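Local coordinates for protein oxidized polyvinyl alcohol hydrolase (Sphingopyxis, PDB 3WLA) that hydrolyses beta-diketones such as 4,6-nonanedione and the diketone units of oxidized polyvinyl alcohol, cleaving a carbon-carbon bond in the second step of polymer breakdown, at residues E203-V208 with Y257-Q262; K242-C247 with L251-D256. All blocks are in the same frame, centred on the assembly; numbering follows the deposited sequence.

Contact 1: E203-V208 with Y257-Q262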
ATOM      1  N   GLU A 203     -21.415  -4.156 -12.199  1.00 38.36           N
ATOM      2  CA  GLU A 203     -22.056  -5.140 -11.336  1.00 38.96           C
ATOM      3  C   GLU A 203     -21.275  -5.169 -10.007  1.00 37.77           C
ATOM      4  O   GLU A 203     -21.858  -5.207  -8.920  1.00 36.94           O
ATOM      5  CB  GLU A 203     -22.016  -6.524 -12.010  1.00 42.69           C
ATOM      6  CG  GLU A 203     -23.072  -7.539 -11.398  1.00 48.54           C
ATOM      7  CD  GLU A 203     -22.925  -9.029 -11.880  1.00 52.24           C
ATOM      8  OE1 GLU A 203     -22.878  -9.280 -13.125  1.00 55.11           O
ATOM      9  OE2 GLU A 203     -22.878  -9.951 -11.006  1.00 52.05           O
ATOM     10  N   THR A 204     -19.941  -5.121 -10.099  1.00 37.27           N
ATOM     11  CA  THR A 204     -19.110  -5.160  -8.895  1.00 36.25           C
ATOM     12  C   THR A 204     -19.432  -4.006  -8.000  1.00 36.10           C
ATOM     13  O   THR A 204     -19.568  -4.209  -6.798  1.00 36.11           O
ATOM     14  CB  THR A 204     -17.607  -5.171  -9.203  1.00 34.91           C
ATOM     15  OG1 THR A 204     -17.290  -6.387  -9.855  1.00 34.65           O
ATOM     16  CG2 THR A 204     -16.782  -5.136  -7.922  1.00 35.24           C
ATOM     17  N   ARG A 205     -19.604  -2.808  -8.574  1.00 35.30           N
ATOM     18  CA  ARG A 205     -19.944  -1.618  -7.765  1.00 36.05           C
ATOM     19  C   ARG A 205     -21.283  -1.819  -7.088  1.00 36.75           C
ATOM     20  O   ARG A 205     -21.490  -1.439  -5.924  1.00 35.72           O
ATOM     21  CB  ARG A 205     -20.101  -0.349  -8.626  1.00 35.86           C
ATOM     22  CG  ARG A 205     -19.092   0.685  -8.418  1.00 36.56           C
ATOM     23  CD  ARG A 205     -19.581   2.097  -8.641  1.00 37.49           C
ATOM     24  NE  ARG A 205     -20.113   2.354  -9.963  1.00 37.12           N
ATOM     25  CZ  ARG A 205     -20.013   3.536 -10.587  1.00 36.09           C
ATOM     26  NH1 ARG A 205     -20.543   3.713 -11.791  1.00 37.29           N
ATOM     27  NH2 ARG A 205     -19.322   4.522 -10.032  1.00 35.24           N
ATOM     28  N   LYS A 206     -22.221  -2.351  -7.862  1.00 38.13           N
ATOM     29  CA  LYS A 206     -23.557  -2.527  -7.330  1.00 40.69           C
ATOM     30  C   LYS A 206     -23.571  -3.616  -6.257  1.00 39.71           C
ATOM     31  O   LYS A 206     -24.099  -3.373  -5.177  1.00 39.79           O
ATOM     32  CB  LYS A 206     -24.580  -2.833  -8.449  1.00 41.40           C
ATOM     33  CG  LYS A 206     -24.706  -1.735  -9.509  1.00 45.13           C
ATOM     34  CD  LYS A 206     -25.967  -1.926 -10.372  1.00 46.93           C
ATOM     35  CE  LYS A 206     -26.060  -0.905 -11.524  1.00 49.06           C
ATOM     36  NZ  LYS A 206     -26.131   0.521 -11.078  1.00 49.32           N
ATOM     37  N   MET A 207     -22.946  -4.768  -6.504  1.00 39.05           N
ATOM     38  CA  MET A 207     -23.030  -5.806  -5.472  1.00 39.19           C
ATOM     39  C   MET A 207     -22.467  -5.326  -4.135  1.00 39.15           C
ATOM     40  O   MET A 207     -23.003  -5.673  -3.069  1.00 39.30           O
ATOM     41  CB  MET A 207     -22.403  -7.122  -5.949  1.00 40.28           C
ATOM     42  CG  MET A 207     -20.899  -7.143  -6.133  1.00 41.89           C
ATOM     43  SD  MET A 207     -20.389  -8.681  -6.871  1.00 47.23           S
ATOM     44  CE  MET A 207     -18.690  -8.829  -6.193  1.00 43.08           C
ATOM     45  N   VAL A 208     -21.438  -4.470  -4.168  1.00 37.92           N
ATOM     46  CA  VAL A 208     -20.888  -3.999  -2.922  1.00 35.29           C
ATOM     47  C   VAL A 208     -21.821  -2.987  -2.274  1.00 37.57           C
ATOM     48  O   VAL A 208     -22.051  -3.054  -1.059  1.00 37.40           O
ATOM     49  CB  VAL A 208     -19.473  -3.395  -3.091  1.00 34.84           C
ATOM     50  CG1 VAL A 208     -19.122  -2.609  -1.855  1.00 31.43           C
ATOM     51  CG2 VAL A 208     -18.446  -4.503  -3.257  1.00 31.95           C
ATOM     52  N   TYR A 257     -13.129   4.020  -5.908  1.00 24.71           N
ATOM     53  CA  TYR A 257     -12.585   3.667  -4.634  1.00 24.34           C
ATOM     54  C   TYR A 257     -13.523   3.713  -3.453  1.00 25.20           C
ATOM     55  O   TYR A 257     -13.086   3.536  -2.347  1.00 24.56           O
ATOM     56  CB  TYR A 257     -11.346   4.488  -4.343  1.00 24.46           C
ATOM     57  CG  TYR A 257     -10.330   4.206  -5.443  1.00 23.74           C
ATOM     58  CD1 TYR A 257      -9.475   3.105  -5.362  1.00 24.41           C
ATOM     59  CD2 TYR A 257     -10.356   4.964  -6.636  1.00 23.52           C
ATOM     60  CE1 TYR A 257      -8.654   2.748  -6.474  1.00 23.48           C
ATOM     61  CE2 TYR A 257      -9.553   4.628  -7.733  1.00 24.20           C
ATOM     62  CZ  TYR A 257      -8.706   3.522  -7.637  1.00 26.00           C
ATOM     63  OH  TYR A 257      -7.909   3.232  -8.712  1.00 26.19           O
ATOM     64  N   ARG A 258     -14.807   3.934  -3.687  1.00 25.61           N
ATOM     65  CA  ARG A 258     -15.729   3.933  -2.539  1.00 26.52           C
ATOM     66  C   ARG A 258     -15.912   2.461  -2.150  1.00 25.95           C
ATOM     67  O   ARG A 258     -15.613   2.055  -1.024  1.00 26.40           O
ATOM     68  CB  ARG A 258     -17.067   4.588  -2.939  1.00 29.65           C
ATOM     69  CG  ARG A 258     -18.151   4.652  -1.842  1.00 31.50           C
ATOM     70  CD  ARG A 258     -19.472   4.928  -2.576  1.00 32.16           C
ATOM     71  NE  ARG A 258     -19.410   6.250  -3.203  1.00 31.15           N
ATOM     72  CZ  ARG A 258     -19.577   7.363  -2.507  1.00 32.29           C
ATOM     73  NH1 ARG A 258     -19.843   7.283  -1.203  1.00 30.81           N
ATOM     74  NH2 ARG A 258     -19.388   8.549  -3.062  1.00 31.85           N
ATOM     75  N   PRO A 259     -16.342   1.630  -3.092  1.00 25.50           N
ATOM     76  CA  PRO A 259     -16.507   0.242  -2.670  1.00 26.78           C
ATOM     77  C   PRO A 259     -15.196  -0.443  -2.301  1.00 28.51           C
ATOM     78  O   PRO A 259     -15.177  -1.358  -1.444  1.00 27.76           O
ATOM     79  CB  PRO A 259     -17.171  -0.422  -3.864  1.00 26.16           C
ATOM     80  CG  PRO A 259     -16.783   0.478  -5.046  1.00 24.76           C
ATOM     81  CD  PRO A 259     -16.910   1.850  -4.436  1.00 25.82           C
ATOM     82  N   THR A 260     -14.090  -0.027  -2.935  1.00 27.12           N
ATOM     83  CA  THR A 260     -12.856  -0.707  -2.599  1.00 26.90           C
ATOM     84  C   THR A 260     -12.317  -0.370  -1.240  1.00 25.47           C
ATOM     85  O   THR A 260     -11.729  -1.245  -0.601  1.00 26.37           O
ATOM     86  CB  THR A 260     -11.716  -0.449  -3.614  1.00 25.41           C
ATOM     87  OG1 THR A 260     -11.277   0.900  -3.484  1.00 24.26           O
ATOM     88  CG2 THR A 260     -12.197  -0.707  -5.001  1.00 26.56           C
ATOM     89  N   THR A 261     -12.462   0.866  -0.787  1.00 25.88           N
ATOM     90  CA  THR A 261     -11.945   1.177   0.556  1.00 24.95           C
ATOM     91  C   THR A 261     -12.989   0.712   1.593  1.00 27.13           C
ATOM     92  O   THR A 261     -12.664   0.473   2.769  1.00 23.67           O
ATOM     93  CB  THR A 261     -11.626   2.654   0.717  1.00 26.11           C
ATOM     94  OG1 THR A 261     -12.795   3.426   0.399  1.00 25.48           O
ATOM     95  CG2 THR A 261     -10.481   3.063  -0.262  1.00 22.64           C
ATOM     96  N   GLN A 262     -14.242   0.542   1.154  1.00 27.34           N
ATOM     97  CA  GLN A 262     -15.234   0.017   2.097  1.00 28.42           C
ATOM     98  C   GLN A 262     -14.889  -1.468   2.328  1.00 27.96           C
ATOM     99  O   GLN A 262     -14.780  -1.928   3.469  1.00 29.01           O
ATOM    100  CB  GLN A 262     -16.659   0.087   1.536  1.00 27.95           C
ATOM    101  CG  GLN A 262     -17.658  -0.560   2.536  1.00 27.07           C
ATOM    102  CD  GLN A 262     -17.863   0.349   3.692  1.00 27.17           C
ATOM    103  OE1 GLN A 262     -18.364   1.468   3.521  1.00 29.29           O
ATOM    104  NE2 GLN A 262     -17.451  -0.081   4.882  1.00 27.57           N
TER
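Two helices of the alpha/beta-hydrolase fold, 201-210 and 257-269, meet here through Val208 and Arg205 on one side and the ring of Pro259 on the other. CG1 of Val208 rests on CB of Pro259 at 3.6 Å, and CB of Val208 follows at 3.8 Å from that same carbon of Pro259. Both side chains set off toward the partner helix, and the two cross at about a right angle. With a chi1 of 165° in Val208, CG1 stands opposite the backbone N, and this branch is the one that meets the proline. No hydrogen bond joins 203-208 to 257-262; the join is apolar and small, burying 155 Å² in all. Pro259 sits in the first turn of helix 257-269, the helix that follows strand 253-256, and its ring also touches Tyr335 near the C terminus. At CG of Pro259 the partner is the aliphatic part of Arg205, whose own CG lies 4.1 Å away. The arginine chain then bends at chi2 and chi3 and carries its guanidinium group away from the proline, with NH1 bonded to Gln202 OE1. On the far flank of the proline helix, Tyr257 O takes two bonds from Thr261, one from its backbone N and one from OG1 at 2.8 Å.

Contact 2: K242-C247 with L251-D256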
ATOM      1  N   LYS A 242     -15.003  12.256  -5.466  1.00 29.67           N
ATOM      2  CA  LYS A 242     -14.290  12.218  -6.728  1.00 30.23           C
ATOM      3  C   LYS A 242     -13.160  11.196  -6.743  1.00 29.20           C
ATOM      4  O   LYS A 242     -12.346  11.158  -7.710  1.00 27.73           O
ATOM      5  CB  LYS A 242     -13.774  13.620  -7.044  1.00 32.07           C
ATOM      6  CG  LYS A 242     -14.942  14.632  -7.152  1.00 38.80           C
ATOM      7  CD  LYS A 242     -14.623  15.799  -8.090  1.00 41.62           C
ATOM      8  CE  LYS A 242     -15.918  16.566  -8.588  1.00 45.80           C
ATOM      9  NZ  LYS A 242     -16.576  17.588  -7.636  1.00 43.06           N
ATOM     10  N   ASP A 243     -13.059  10.398  -5.678  1.00 26.05           N
ATOM     11  CA  ASP A 243     -12.006   9.359  -5.646  1.00 24.93           C
ATOM     12  C   ASP A 243     -12.403   8.183  -6.569  1.00 25.42           C
ATOM     13  O   ASP A 243     -12.973   7.166  -6.130  1.00 26.84           O
ATOM     14  CB  ASP A 243     -11.754   8.850  -4.209  1.00 23.04           C
ATOM     15  CG  ASP A 243     -10.439   8.056  -4.109  1.00 22.31           C
ATOM     16  OD1 ASP A 243      -9.741   7.921  -5.158  1.00 23.66           O
ATOM     17  OD2 ASP A 243     -10.104   7.602  -2.991  1.00 22.79           O
ATOM     18  N   LEU A 244     -12.097   8.359  -7.851  1.00 25.17           N
ATOM     19  CA  LEU A 244     -12.386   7.446  -8.956  1.00 25.61           C
ATOM     20  C   LEU A 244     -11.216   7.425  -9.940  1.00 27.57           C
ATOM     21  O   LEU A 244     -10.408   8.357  -9.966  1.00 26.80           O
ATOM     22  CB  LEU A 244     -13.596   7.955  -9.732  1.00 27.30           C
ATOM     23  CG  LEU A 244     -14.871   8.262  -8.940  1.00 27.54           C
ATOM     24  CD1 LEU A 244     -15.770   9.294  -9.731  1.00 30.34           C
ATOM     25  CD2 LEU A 244     -15.577   6.967  -8.700  1.00 25.75           C
ATOM     26  N   TRP A 245     -11.124   6.363 -10.733  1.00 29.55           N
ATOM     27  CA  TRP A 245     -10.096   6.278 -11.760  1.00 32.34           C
ATOM     28  C   TRP A 245     -10.795   6.085 -13.099  1.00 33.32           C
ATOM     29  O   TRP A 245     -11.504   5.086 -13.346  1.00 30.70           O
ATOM     30  CB  TRP A 245      -9.138   5.143 -11.490  1.00 37.53           C
ATOM     31  CG  TRP A 245      -8.316   4.872 -12.659  1.00 44.50           C
ATOM     32  CD1 TRP A 245      -8.707   4.278 -13.836  1.00 47.30           C
ATOM     33  CD2 TRP A 245      -6.966   5.211 -12.818  1.00 47.23           C
ATOM     34  NE1 TRP A 245      -7.668   4.230 -14.716  1.00 49.77           N
ATOM     35  CE2 TRP A 245      -6.578   4.797 -14.118  1.00 48.25           C
ATOM     36  CE3 TRP A 245      -6.031   5.831 -11.991  1.00 46.45           C
ATOM     37  CZ2 TRP A 245      -5.300   4.981 -14.608  1.00 49.78           C
ATOM     38  CZ3 TRP A 245      -4.798   6.008 -12.466  1.00 49.01           C
ATOM     39  CH2 TRP A 245      -4.414   5.588 -13.774  1.00 50.26           C
ATOM     40  N   ASP A 246     -10.586   7.065 -13.978  1.00 33.05           N
ATOM     41  CA  ASP A 246     -11.242   7.086 -15.270  1.00 33.66           C
ATOM     42  C   ASP A 246     -10.152   7.413 -16.265  1.00 35.20           C
ATOM     43  O   ASP A 246      -9.533   8.451 -16.142  1.00 37.06           O
ATOM     44  CB  ASP A 246     -12.289   8.198 -15.234  1.00 33.80           C
ATOM     45  CG  ASP A 246     -13.104   8.289 -16.498  1.00 34.32           C
ATOM     46  OD1 ASP A 246     -12.620   7.880 -17.570  1.00 34.22           O
ATOM     47  OD2 ASP A 246     -14.234   8.795 -16.402  1.00 37.57           O
ATOM     48  N   CYS A 247      -9.909   6.552 -17.241  1.00 33.83           N
ATOM     49  CA  CYS A 247      -8.856   6.816 -18.177  1.00 34.86           C
ATOM     50  C   CYS A 247      -9.312   7.179 -19.586  1.00 33.58           C
ATOM     51  O   CYS A 247      -8.530   7.116 -20.533  1.00 32.66           O
ATOM     52  CB  CYS A 247      -7.914   5.628 -18.222  1.00 36.92           C
ATOM     53  SG  CYS A 247      -8.764   4.110 -18.680  1.00 40.14           S
ATOM     54  N   LEU A 251     -12.139   2.404 -22.254  1.00 27.36           N
ATOM     55  CA  LEU A 251     -12.298   1.858 -20.900  1.00 27.76           C
ATOM     56  C   LEU A 251     -13.147   2.710 -19.981  1.00 27.74           C
ATOM     57  O   LEU A 251     -13.976   2.194 -19.187  1.00 26.61           O
ATOM     58  CB  LEU A 251     -10.929   1.695 -20.230  1.00 29.92           C
ATOM     59  CG  LEU A 251     -10.362   0.320 -20.245  1.00 32.71           C
ATOM     60  CD1 LEU A 251      -9.104   0.296 -19.374  1.00 34.28           C
ATOM     61  CD2 LEU A 251     -11.427  -0.639 -19.666  1.00 33.66           C
ATOM     62  N   GLY A 252     -12.914   4.014 -20.047  1.00 26.54           N
ATOM     63  CA  GLY A 252     -13.646   4.928 -19.197  1.00 28.10           C
ATOM     64  C   GLY A 252     -13.407   4.732 -17.687  1.00 28.92           C
ATOM     65  O   GLY A 252     -12.285   4.517 -17.204  1.00 25.54           O
ATOM     66  N   LEU A 253     -14.490   4.858 -16.933  1.00 29.07           N
ATOM     67  CA  LEU A 253     -14.428   4.693 -15.503  1.00 29.86           C
ATOM     68  C   LEU A 253     -14.190   3.230 -15.189  1.00 30.02           C
ATOM     69  O   LEU A 253     -15.039   2.387 -15.447  1.00 31.07           O
ATOM     70  CB  LEU A 253     -15.758   5.115 -14.906  1.00 29.26           C
ATOM     71  CG  LEU A 253     -15.895   4.949 -13.395  1.00 29.69           C
ATOM     72  CD1 LEU A 253     -14.783   5.756 -12.613  1.00 27.52           C
ATOM     73  CD2 LEU A 253     -17.267   5.464 -13.040  1.00 28.82           C
ATOM     74  N   CYS A 254     -13.038   2.888 -14.666  1.00 30.91           N
ATOM     75  CA  CYS A 254     -12.881   1.489 -14.341  1.00 33.21           C
ATOM     76  C   CYS A 254     -12.581   1.133 -12.877  1.00 31.29           C
ATOM     77  O   CYS A 254     -12.491  -0.040 -12.579  1.00 33.04           O
ATOM     78  CB  CYS A 254     -11.899   0.828 -15.289  1.00 35.20           C
ATOM     79  SG  CYS A 254     -10.461   1.782 -15.595  1.00 39.26           S
ATOM     80  N   SER A 255     -12.361   2.116 -11.997  1.00 29.06           N
ATOM     81  CA  SER A 255     -12.201   1.840 -10.571  1.00 27.17           C
ATOM     82  C   SER A 255     -12.916   2.952  -9.802  1.00 27.16           C
ATOM     83  O   SER A 255     -12.776   4.143 -10.134  1.00 25.24           O
ATOM     84  CB  SER A 255     -10.747   1.870 -10.113  1.00 29.08           C
ATOM     85  OG  SER A 255     -10.059   0.735 -10.563  1.00 27.05           O
ATOM     86  N   ASP A 256     -13.686   2.562  -8.793  1.00 25.53           N
ATOM     87  CA  ASP A 256     -14.367   3.521  -7.942  1.00 25.95           C
ATOM     88  C   ASP A 256     -13.862   3.147  -6.551  1.00 24.28           C
ATOM     89  O   ASP A 256     -14.129   2.053  -6.062  1.00 26.44           O
ATOM     90  CB  ASP A 256     -15.860   3.290  -8.057  1.00 26.64           C
ATOM     91  CG  ASP A 256     -16.669   4.165  -7.111  1.00 26.79           C
ATOM     92  OD1 ASP A 256     -16.168   4.730  -6.130  1.00 26.86           O
ATOM     93  OD2 ASP A 256     -17.861   4.252  -7.363  1.00 29.35           O
TER
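Trp245 and Ser255 form the hydrogen-bonded pair of a short antiparallel hairpin, strands 244-246 and 253-256. Trp245 N gives a straight bond to Ser255 O, 2.8 Å long with 169° at the hydrogen. In return Trp245 O accepts from Cys254 N at 3.0 Å and only weakly from Ser255 N. Cys254 and Ser255 thus both face Trp245, a classic beta bulge, and the register slips by one residue so that Asp246 pairs with Leu253. Nearer the turn, Cys247 N bonds to Gly252 O at 3.1 Å.

Along the tryptophan side chain, CB of Trp245 packs on Ser255 CB at 3.9 Å. CG of Trp245 stands opposite the backbone N (chi1 167°), and the indole carries its five-membered ring to the sulfur of Cys254. Cys254 SG meets Trp245 CD1 at 3.5 Å and Trp245 NE1 at 3.8 Å, lying at the ring edge, 76° off the normal of the five-membered ring. Outside the hairpin the Trp245 side chain touches Thr56, Ser162, the probable nucleophile, and His285.

Leu244, Leu253 and Asp256 share the other face. CD2 of Leu244 lies 3.4 Å from CG of Asp256, the two side chains side by side, while Leu253 CD1 touches Leu244 CB. Asp256 caps the next helix, its OD1 accepting from Arg258 N.

Asp243, just before the first strand, bonds through OD1 to His285 ND1 and through OD2 to Ser186 OG and Gly239 N, consistent with the acid of a Ser-His-Asp triad. Phe201 and Arg205 of helix 201-210 pack on Leu253, and Phe201 also on Asp256, while Tyr257 of helix 257-269 touches both Asp243 and Trp245.

In the fold
Strand 253-256 runs directly into helix 257-269. Contact 2 is nested within the loop that contact 1 closes, their centres 12 Å apart. Arg205 spans the two: its NH2 forms a salt bridge of 3.1 Å with Asp256 OD2, and Arg205 NH2 also packs 3.8 Å from Leu253 CD2. Tyr257 makes the second join, Tyr257 N probably bonded to Asp243 O at 3.2 Å and its OH lying against Trp245 CB. Contact 2 lies beside the probable nucleophile: nearest side-chain atoms of Trp245 and Ser162 are about 4 Å apart. Those of Trp245 and a bound sulfate, probably from the crystallisation liquor, are about 2 Å apart. In contact 1, Val208's side chain is about 9 Å from that of Ser265, a possible charge-relay residue.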